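Local structure of 3-oxoacyl-[acyl-carrier-protein] synthase 3 (Micrococcus luteus NCTC 2665, 4EWP) at residues M65-G68 with A69-A73; S242-R245 with W246-S250; A277-R280 with I281-F285. The protein probably catalyses the first condensation of fatty acid synthesis, joining two carbons from malonyl-ACP to an acyl starter such as acetyl-CoA. One frame throughout, in Å; residues are numbered along the deposited sequence.

Contact 1 (M65-G68 with A69-A73); sequences MAVG and AAREA
Val67 and Arg71, one turn apart on the same helix face, make the main side-chain contact here. Their side chains lie side by side and point the same way. Val67 CG1 stands opposite the backbone N (chi1 159°), which carries it toward the arginine. There it meets Arg71 NE at 3.4 Å, and it approaches the guanidinium obliquely. The Arg71 chain is extended, and its CG rests 3.1 Å from Val67 O.

The backbone bonds are those of a regular alpha helix. Ala69 N donates to Met65 O at 3.1 Å, and the bond is nearly straight at 173°. Ala70 N gives a shorter bond of 2.8 Å to Ala66 O. Arg71 N and Glu72 N continue the series to Val67 O and Gly68 O.

The polar ends find partners beyond this stretch. Glu72 OE2 bonds to His317 and pairs with Arg76, while OE1 accepts from Ala21 N. Arg71 NH2 makes a weak bond to Glu108 O.

The small residues of helix 62-76 sit on the sheet. Ala66 and Ala70 touch strand 144-152, and Ala69 and Ala73 touch strand 170-180. Val67 reaches helix 101-108 at Glu108.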
ATOM      1  N   MET A  65       0.638  10.376 -14.797  1.00 23.07           N
ATOM      2  CA  MET A  65       2.086  10.166 -14.831  1.00 23.14           C
ATOM      3  C   MET A  65       2.438   8.671 -14.776  1.00 26.03           C
ATOM      4  O   MET A  65       3.303   8.209 -15.526  1.00 22.38           O
ATOM      5  CB  MET A  65       2.778  10.938 -13.693  1.00 19.40           C
ATOM      6  CG  MET A  65       2.594  12.473 -13.793  1.00 18.42           C
ATOM      7  SD  MET A  65       3.745  13.359 -12.730  1.00 25.08           S
ATOM      8  CE  MET A  65       3.060  13.054 -11.096  1.00 19.67           C
ATOM      9  N   ALA A  66       1.758   7.921 -13.902  1.00 19.59           N
ATOM     10  CA  ALA A  66       2.028   6.497 -13.764  1.00 18.03           C
ATOM     11  C   ALA A  66       1.784   5.778 -15.083  1.00 19.20           C
ATOM     12  O   ALA A  66       2.525   4.872 -15.464  1.00 19.55           O
ATOM     13  CB  ALA A  66       1.166   5.890 -12.647  1.00 19.31           C
ATOM     14  N   VAL A  67       0.737   6.190 -15.781  1.00 20.17           N
ATOM     15  CA  VAL A  67       0.343   5.533 -17.020  1.00 23.79           C
ATOM     16  C   VAL A  67       1.364   5.754 -18.135  1.00 25.31           C
ATOM     17  O   VAL A  67       1.730   4.819 -18.856  1.00 25.79           O
ATOM     18  CB  VAL A  67      -1.077   5.989 -17.453  1.00 18.80           C
ATOM     19  CG1 VAL A  67      -1.330   5.745 -18.949  1.00 21.08           C
ATOM     20  CG2 VAL A  67      -2.106   5.297 -16.604  1.00 20.44           C
ATOM     21  N   GLY A  68       1.824   6.993 -18.274  1.00 28.76           N
ATOM     22  CA  GLY A  68       2.829   7.306 -19.275  1.00 26.79           C
ATOM     23  C   GLY A  68       4.075   6.475 -19.012  1.00 25.83           C
ATOM     24  O   GLY A  68       4.616   5.845 -19.923  1.00 25.15           O
ATOM     25  N   ALA A  69       4.535   6.462 -17.764  1.00 20.43           N
ATOM     26  CA  ALA A  69       5.728   5.685 -17.434  1.00 23.97           C
ATOM     27  C   ALA A  69       5.458   4.211 -17.740  1.00 20.35           C
ATOM     28  O   ALA A  69       6.265   3.542 -18.393  1.00 17.78           O
ATOM     29  CB  ALA A  69       6.137   5.883 -15.954  1.00 22.28           C
ATOM     30  N   ALA A  70       4.299   3.728 -17.302  1.00 16.11           N
ATOM     31  CA  ALA A  70       3.916   2.339 -17.546  1.00 18.98           C
ATOM     32  C   ALA A  70       3.935   2.028 -19.032  1.00 19.73           C
ATOM     33  O   ALA A  70       4.435   0.986 -19.445  1.00 24.11           O
ATOM     34  CB  ALA A  70       2.537   2.039 -16.980  1.00 15.95           C
ATOM     35  N   ARG A  71       3.378   2.918 -19.844  1.00 17.47           N
ATOM     36  CA  ARG A  71       3.339   2.646 -21.284  1.00 25.24           C
ATOM     37  C   ARG A  71       4.734   2.573 -21.924  1.00 23.57           C
ATOM     38  O   ARG A  71       4.971   1.732 -22.790  1.00 24.71           O
ATOM     39  CB  ARG A  71       2.459   3.650 -22.031  1.00 28.90           C
ATOM     40  CG  ARG A  71       0.997   3.627 -21.622  1.00 33.30           C
ATOM     41  CD  ARG A  71       0.152   4.312 -22.691  1.00 37.09           C
ATOM     42  NE  ARG A  71      -1.099   4.863 -22.175  1.00 36.60           N
ATOM     43  CZ  ARG A  71      -2.263   4.229 -22.205  1.00 37.43           C
ATOM     44  NH1 ARG A  71      -2.340   3.004 -22.713  1.00 41.14           N
ATOM     45  NH2 ARG A  71      -3.351   4.816 -21.726  1.00 36.00           N
ATOM     46  N   GLU A  72       5.653   3.447 -21.511  1.00 21.81           N
ATOM     47  CA  GLU A  72       7.012   3.371 -22.054  1.00 26.43           C
ATOM     48  C   GLU A  72       7.668   2.028 -21.723  1.00 27.39           C
ATOM     49  O   GLU A  72       8.327   1.413 -22.570  1.00 30.22           O
ATOM     50  CB  GLU A  72       7.905   4.510 -21.565  1.00 27.05           C
ATOM     51  CG  GLU A  72       9.289   4.408 -22.170  1.00 32.95           C
ATOM     52  CD  GLU A  72      10.197   5.552 -21.812  1.00 34.00           C
ATOM     53  OE1 GLU A  72       9.808   6.400 -20.985  1.00 36.67           O
ATOM     54  OE2 GLU A  72      11.308   5.591 -22.368  1.00 36.59           O
ATOM     55  N   ALA A  73       7.469   1.574 -20.492  1.00 23.15           N
ATOM     56  CA  ALA A  73       8.034   0.307 -20.043  1.00 24.43           C
ATOM     57  C   ALA A  73       7.464  -0.841 -20.865  1.00 23.86           C
ATOM     58  O   ALA A  73       8.187  -1.734 -21.302  1.00 28.55           O
ATOM     59  CB  ALA A  73       7.755   0.093 -18.558  1.00 18.71           C
TER

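Contact 2 (S242-R245 with W246-S250); sequences SVFR and WAVWS
The Phe244 ring carries Val248 on one face and meets Trp249 obliquely. Val248 CG2 sits 4.0 Å from the centroid of the Phe244 ring, a CH-pi contact. It is shifted toward the rim, with Phe244 CE1 the closest ring atom to Val248 CG2 at 3.9 Å. The other branch of Val248 serves the second ring: CG1 lies over the centre of one face of the Trp249 indole. The Phe244 and Trp249 planes stand 73° apart, with Phe244 CE2 4.0 Å from Trp249 NE1. At the edge of Trp249, close to its plane, Arg245 O comes within 3.0 Å of CD1. Val243 O lies at the edge of the Trp246 ring, whose side chain packs on Phe336 and Leu340.

Phe244 CG is anti to the backbone N (chi1 180°), which sends the ring along the helix beside Val248. An alanine here is likely to uncover Val248 CG2 and leave the indole of Trp249 without its aromatic neighbour.

The backbone bonds change along the stretch. Ala247 N to Val243 O is short at 2.6 Å. Trp249 N to Arg245 O is longer, 3.2 Å, and the donor sits 39° above the carbonyl plane. This fits the wider pi-type turn at 246-250. Ser242 OG bonds to Asp239.

Apart from the backbone bonds, the contact is apolar and aromatic. Between side chains, it is made by ring and methyl packing, while Arg245 O faces both the backbone N-H of Trp249 and the CD1 edge of its indole. Phe244, Ala247, Val248 and Trp249 also touch helix 279-288, and the side chain of Ala247 lies about 7 Å from that of His275, a predicted active-site residue.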
ATOM      1  N   SER A 242      19.232  14.794  10.931  1.00 33.53           N
ATOM      2  CA  SER A 242      19.049  13.370  11.223  1.00 35.93           C
ATOM      3  C   SER A 242      18.991  12.542   9.946  1.00 33.44           C
ATOM      4  O   SER A 242      19.625  11.486   9.850  1.00 34.67           O
ATOM      5  CB  SER A 242      17.801  13.116  12.070  1.00 34.90           C
ATOM      6  OG  SER A 242      17.959  13.699  13.341  1.00 39.47           O
ATOM      7  N   VAL A 243      18.244  13.023   8.960  1.00 29.40           N
ATOM      8  CA  VAL A 243      18.158  12.304   7.693  1.00 30.37           C
ATOM      9  C   VAL A 243      19.539  12.046   7.107  1.00 31.62           C
ATOM     10  O   VAL A 243      19.826  10.929   6.679  1.00 29.37           O
ATOM     11  CB  VAL A 243      17.293  13.037   6.667  1.00 30.71           C
ATOM     12  CG1 VAL A 243      17.439  12.391   5.299  1.00 27.77           C
ATOM     13  CG2 VAL A 243      15.843  13.024   7.115  1.00 30.65           C
ATOM     14  N   PHE A 244      20.397  13.070   7.109  1.00 31.98           N
ATOM     15  CA  PHE A 244      21.747  12.935   6.541  1.00 26.88           C
ATOM     16  C   PHE A 244      22.574  11.857   7.247  1.00 29.53           C
ATOM     17  O   PHE A 244      23.157  10.987   6.594  1.00 31.42           O
ATOM     18  CB  PHE A 244      22.503  14.266   6.559  1.00 27.76           C
ATOM     19  CG  PHE A 244      23.899  14.174   5.984  1.00 34.25           C
ATOM     20  CD1 PHE A 244      24.121  14.372   4.623  1.00 34.07           C
ATOM     21  CD2 PHE A 244      24.986  13.869   6.800  1.00 33.62           C
ATOM     22  CE1 PHE A 244      25.406  14.282   4.090  1.00 33.64           C
ATOM     23  CE2 PHE A 244      26.265  13.770   6.270  1.00 34.98           C
ATOM     24  CZ  PHE A 244      26.476  13.982   4.911  1.00 33.44           C
ATOM     25  N   ARG A 245      22.636  11.919   8.575  1.00 30.27           N
ATOM     26  CA  ARG A 245      23.395  10.931   9.341  1.00 34.96           C
ATOM     27  C   ARG A 245      22.914   9.512   9.066  1.00 31.14           C
ATOM     28  O   ARG A 245      23.715   8.588   8.917  1.00 31.66           O
ATOM     29  CB  ARG A 245      23.342  11.225  10.843  1.00 37.88           C
ATOM     30  CG  ARG A 245      24.244  12.351  11.256  1.00 42.93           C
ATOM     31  CD  ARG A 245      24.346  12.476  12.760  1.00 41.98           C
ATOM     32  NE  ARG A 245      23.066  12.794  13.366  1.00 38.40           N
ATOM     33  CZ  ARG A 245      22.635  14.028  13.586  1.00 36.02           C
ATOM     34  NH1 ARG A 245      23.375  15.065  13.246  1.00 31.09           N
ATOM     35  NH2 ARG A 245      21.454  14.227  14.145  1.00 39.62           N
ATOM     36  N   TRP A 246      21.603   9.342   8.988  1.00 29.20           N
ATOM     37  CA  TRP A 246      21.027   8.022   8.722  1.00 28.42           C
ATOM     38  C   TRP A 246      21.227   7.634   7.249  1.00 27.94           C
ATOM     39  O   TRP A 246      21.760   6.567   6.930  1.00 28.24           O
ATOM     40  CB  TRP A 246      19.537   8.031   9.120  1.00 25.80           C
ATOM     41  CG  TRP A 246      18.760   6.799   8.787  1.00 22.51           C
ATOM     42  CD1 TRP A 246      18.784   5.612   9.457  1.00 20.90           C
ATOM     43  CD2 TRP A 246      17.808   6.638   7.717  1.00 20.25           C
ATOM     44  NE1 TRP A 246      17.925   4.717   8.859  1.00 23.85           N
ATOM     45  CE2 TRP A 246      17.316   5.323   7.791  1.00 20.64           C
ATOM     46  CE3 TRP A 246      17.330   7.481   6.710  1.00 18.29           C
ATOM     47  CZ2 TRP A 246      16.375   4.828   6.897  1.00 24.72           C
ATOM     48  CZ3 TRP A 246      16.404   6.993   5.820  1.00 20.11           C
ATOM     49  CH2 TRP A 246      15.925   5.679   5.922  1.00 24.04           C
ATOM     50  N   ALA A 247      20.807   8.525   6.359  1.00 29.20           N
ATOM     51  CA  ALA A 247      20.852   8.282   4.916  1.00 28.70           C
ATOM     52  C   ALA A 247      22.205   7.797   4.419  1.00 32.95           C
ATOM     53  O   ALA A 247      22.285   6.974   3.502  1.00 37.81           O
ATOM     54  CB  ALA A 247      20.460   9.545   4.164  1.00 25.07           C
ATOM     55  N   VAL A 248      23.268   8.341   4.999  1.00 30.26           N
ATOM     56  CA  VAL A 248      24.623   8.048   4.553  1.00 31.45           C
ATOM     57  C   VAL A 248      25.249   6.897   5.334  1.00 32.95           C
ATOM     58  O   VAL A 248      25.610   5.884   4.753  1.00 33.16           O
ATOM     59  CB  VAL A 248      25.540   9.290   4.685  1.00 35.80           C
ATOM     60  CG1 VAL A 248      26.986   8.919   4.385  1.00 37.06           C
ATOM     61  CG2 VAL A 248      25.063  10.402   3.765  1.00 34.99           C
ATOM     62  N   TRP A 249      25.369   7.056   6.650  1.00 32.70           N
ATOM     63  CA  TRP A 249      26.135   6.121   7.472  1.00 34.79           C
ATOM     64  C   TRP A 249      25.367   4.852   7.838  1.00 40.40           C
ATOM     65  O   TRP A 249      25.973   3.806   8.072  1.00 45.94           O
ATOM     66  CB  TRP A 249      26.643   6.834   8.724  1.00 40.30           C
ATOM     67  CG  TRP A 249      27.175   8.192   8.375  1.00 41.13           C
ATOM     68  CD1 TRP A 249      26.568   9.393   8.597  1.00 43.21           C
ATOM     69  CD2 TRP A 249      28.382   8.479   7.678  1.00 37.02           C
ATOM     70  NE1 TRP A 249      27.336  10.414   8.104  1.00 40.94           N
ATOM     71  CE2 TRP A 249      28.458   9.879   7.530  1.00 40.19           C
ATOM     72  CE3 TRP A 249      29.418   7.691   7.170  1.00 38.07           C
ATOM     73  CZ2 TRP A 249      29.525  10.509   6.899  1.00 41.61           C
ATOM     74  CZ3 TRP A 249      30.477   8.316   6.549  1.00 42.36           C
ATOM     75  CH2 TRP A 249      30.523   9.714   6.418  1.00 42.55           C
ATOM     76  N   SER A 250      24.038   4.928   7.871  1.00 31.81           N
ATOM     77  CA  SER A 250      23.242   3.731   8.104  1.00 26.98           C
ATOM     78  C   SER A 250      22.972   2.966   6.805  1.00 26.10           C
ATOM     79  O   SER A 250      23.157   1.749   6.732  1.00 25.13           O
ATOM     80  CB  SER A 250      21.932   4.082   8.811  1.00 28.69           C
ATOM     81  OG  SER A 250      22.170   4.293  10.190  1.00 30.90           O
TER

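Contact 3 (A277-R280 with I281-F285); sequences ANMR and IIDEF
Asn278 is in an extended backbone conformation just before helix 279-288, and its O accepts Ile282 N at 2.9 Å to close the first helical turn. Asp283 N to Met279 O and Glu284 N to Arg280 O carry on the pattern.

Asn278 is the N-cap residue, and its side chain makes the capping bond. Its CG is anti to the backbone N (chi1 -179°), which turns OD1 back over the helix start. OD1 accepts Ile281 N at 3.3 Å. It also takes a weak bond from Arg280 N. Two backbone N-H groups of the first turn are thus met by one oxygen. ND2 makes a weak bond to Arg47 O. At the base of the same side chain, Asn278 CB packs on Ile281 CD1 at 3.9 Å, and Ala277 CB touches the same methyl.

The helix is the middle of a beta-alpha-beta unit, between strands 269-274 and 296-297 of the C-terminal half of the thiolase fold. Residues 276-280 are predicted to bind ACP, with Arg280 the last of them. As in other FabH enzymes, this arginine is probably needed for the weak association with ACP.

Arg280 is bent at its second torsion (chi2 59°), which brings the guanidinium alongside Glu284. NH1 meets Glu284 OE1 in a short salt bridge of 2.5 Å, nearly straight at 165°. The carboxylate uses its anti lone pair, and the oxygen lies at the guanidinium edge, close to its plane. The two flat groups are turned 77° apart. NH2 adds a weak bond to the same oxygen.

Met279 crosses Asp283 obliquely, with CG 3.9 Å from Asp283 OD2. Asp283 OD1 is held by a salt bridge to Arg299. Ala277 lies beside the predicted active-site residues His275 and Asn306, and its O receives a weak bond from Asn306 ND2.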
ATOM      1  N   ALA A 277      18.021  11.696  -2.940  1.00 25.95           N
ATOM      2  CA  ALA A 277      17.558  12.449  -1.784  1.00 26.03           C
ATOM      3  C   ALA A 277      18.195  13.842  -1.739  1.00 30.75           C
ATOM      4  O   ALA A 277      17.547  14.837  -1.387  1.00 27.67           O
ATOM      5  CB  ALA A 277      17.864  11.671  -0.505  1.00 23.80           C
ATOM      6  N   ASN A 278      19.465  13.903  -2.123  1.00 32.90           N
ATOM      7  CA  ASN A 278      20.269  15.083  -1.895  1.00 35.47           C
ATOM      8  C   ASN A 278      21.670  14.844  -2.459  1.00 32.03           C
ATOM      9  O   ASN A 278      22.273  13.799  -2.212  1.00 27.56           O
ATOM     10  CB  ASN A 278      20.317  15.327  -0.394  1.00 39.47           C
ATOM     11  CG  ASN A 278      21.108  16.531  -0.030  1.00 44.79           C
ATOM     12  OD1 ASN A 278      22.320  16.554  -0.202  1.00 50.93           O
ATOM     13  ND2 ASN A 278      20.437  17.539   0.511  1.00 44.59           N
ATOM     14  N   MET A 279      22.189  15.780  -3.246  1.00 32.29           N
ATOM     15  CA  MET A 279      23.482  15.538  -3.887  1.00 31.81           C
ATOM     16  C   MET A 279      24.555  15.242  -2.847  1.00 30.21           C
ATOM     17  O   MET A 279      25.421  14.382  -3.045  1.00 32.21           O
ATOM     18  CB  MET A 279      23.913  16.720  -4.745  1.00 30.76           C
ATOM     19  CG  MET A 279      25.118  16.406  -5.613  1.00 27.65           C
ATOM     20  SD  MET A 279      24.669  15.293  -6.947  1.00 42.14           S
ATOM     21  CE  MET A 279      23.991  16.481  -8.106  1.00 35.92           C
ATOM     22  N   ARG A 280      24.495  15.967  -1.740  1.00 30.94           N
ATOM     23  CA  ARG A 280      25.423  15.761  -0.633  1.00 37.11           C
ATOM     24  C   ARG A 280      25.323  14.327  -0.094  1.00 36.41           C
ATOM     25  O   ARG A 280      26.339  13.667   0.164  1.00 36.04           O
ATOM     26  CB  ARG A 280      25.160  16.802   0.456  1.00 47.72           C
ATOM     27  CG  ARG A 280      25.922  16.573   1.743  1.00 63.06           C
ATOM     28  CD  ARG A 280      27.435  16.574   1.512  1.00 75.00           C
ATOM     29  NE  ARG A 280      28.192  16.454   2.762  1.00 82.77           N
ATOM     30  CZ  ARG A 280      29.022  15.449   3.037  1.00 87.02           C
ATOM     31  NH1 ARG A 280      29.208  14.487   2.144  1.00 88.72           N
ATOM     32  NH2 ARG A 280      29.672  15.404   4.193  1.00 87.17           N
ATOM     33  N   ILE A 281      24.096  13.835   0.067  1.00 33.58           N
ATOM     34  CA  ILE A 281      23.927  12.442   0.476  1.00 32.30           C
ATOM     35  C   ILE A 281      24.505  11.472  -0.572  1.00 31.94           C
ATOM     36  O   ILE A 281      25.234  10.533  -0.234  1.00 31.16           O
ATOM     37  CB  ILE A 281      22.464  12.093   0.763  1.00 29.91           C
ATOM     38  CG1 ILE A 281      22.030  12.725   2.091  1.00 31.87           C
ATOM     39  CG2 ILE A 281      22.289  10.581   0.806  1.00 28.09           C
ATOM     40  CD1 ILE A 281      20.556  12.569   2.408  1.00 32.59           C
ATOM     41  N   ILE A 282      24.172  11.701  -1.841  1.00 31.66           N
ATOM     42  CA  ILE A 282      24.665  10.852  -2.922  1.00 31.05           C
ATOM     43  C   ILE A 282      26.197  10.780  -2.934  1.00 31.93           C
ATOM     44  O   ILE A 282      26.767   9.685  -2.977  1.00 30.35           O
ATOM     45  CB  ILE A 282      24.173  11.334  -4.300  1.00 31.96           C
ATOM     46  CG1 ILE A 282      22.648  11.292  -4.387  1.00 27.71           C
ATOM     47  CG2 ILE A 282      24.779  10.481  -5.416  1.00 32.08           C
ATOM     48  CD1 ILE A 282      22.119  11.874  -5.695  1.00 26.26           C
ATOM     49  N   ASP A 283      26.860  11.937  -2.912  1.00 31.54           N
ATOM     50  CA  ASP A 283      28.325  11.966  -2.923  1.00 35.40           C
ATOM     51  C   ASP A 283      28.947  11.193  -1.754  1.00 36.81           C
ATOM     52  O   ASP A 283      29.814  10.347  -1.953  1.00 34.75           O
ATOM     53  CB  ASP A 283      28.848  13.402  -2.891  1.00 38.71           C
ATOM     54  CG  ASP A 283      28.471  14.191  -4.123  1.00 42.32           C
ATOM     55  OD1 ASP A 283      28.021  13.572  -5.101  1.00 41.03           O
ATOM     56  OD2 ASP A 283      28.636  15.428  -4.113  1.00 45.03           O
ATOM     57  N   GLU A 284      28.499  11.493  -0.537  1.00 36.81           N
ATOM     58  CA  GLU A 284      29.083  10.911   0.662  1.00 38.19           C
ATOM     59  C   GLU A 284      28.851   9.402   0.666  1.00 34.60           C
ATOM     60  O   GLU A 284      29.723   8.618   1.069  1.00 32.78           O
ATOM     61  CB  GLU A 284      28.482  11.567   1.907  1.00 41.70           C
ATOM     62  CG  GLU A 284      29.276  11.356   3.177  1.00 44.17           C
ATOM     63  CD  GLU A 284      30.743  11.697   3.013  1.00 47.75           C
ATOM     64  OE1 GLU A 284      31.058  12.867   2.708  1.00 49.19           O
ATOM     65  OE2 GLU A 284      31.581  10.785   3.184  1.00 48.74           O
ATOM     66  N   PHE A 285      27.672   9.013   0.188  1.00 29.64           N
ATOM     67  CA  PHE A 285      27.294   7.615   0.013  1.00 32.07           C
ATOM     68  C   PHE A 285      28.260   6.888  -0.946  1.00 30.18           C
ATOM     69  O   PHE A 285      28.860   5.866  -0.602  1.00 29.86           O
ATOM     70  CB  PHE A 285      25.860   7.581  -0.523  1.00 40.85           C
ATOM     71  CG  PHE A 285      25.098   6.344  -0.176  1.00 40.43           C
ATOM     72  CD1 PHE A 285      23.712   6.375  -0.119  1.00 41.74           C
ATOM     73  CD2 PHE A 285      25.753   5.150   0.073  1.00 41.43           C
ATOM     74  CE1 PHE A 285      22.986   5.238   0.192  1.00 42.34           C
ATOM     75  CE2 PHE A 285      25.038   4.003   0.382  1.00 43.25           C
ATOM     76  CZ  PHE A 285      23.651   4.047   0.443  1.00 43.72           C
TER

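Contacts 2 and 3 lie on neighbouring helices of the C-terminal half, 240-262 and 279-288, with centres about 10 Å apart. They meet where Phe244 CE1 packs on Arg280 CG at 3.3 Å, where Ala247 faces Ile281, and where Val248 and Trp249 reach Glu284. Contact 1 lies on the opposite side of the chain's centre, about 17 Å from contact 3 between nearest atoms. All three are partly buried. Contact 1 sets alanines against the N-terminal sheet and puts Arg71 outside. Contact 2 is aromatic, with exposed Arg245 and Trp249. Contact 3 is the most polar, with a cap and a salt bridge in the first turns of a helix; Ala277, just ahead of it, lies beside predicted active-site residues.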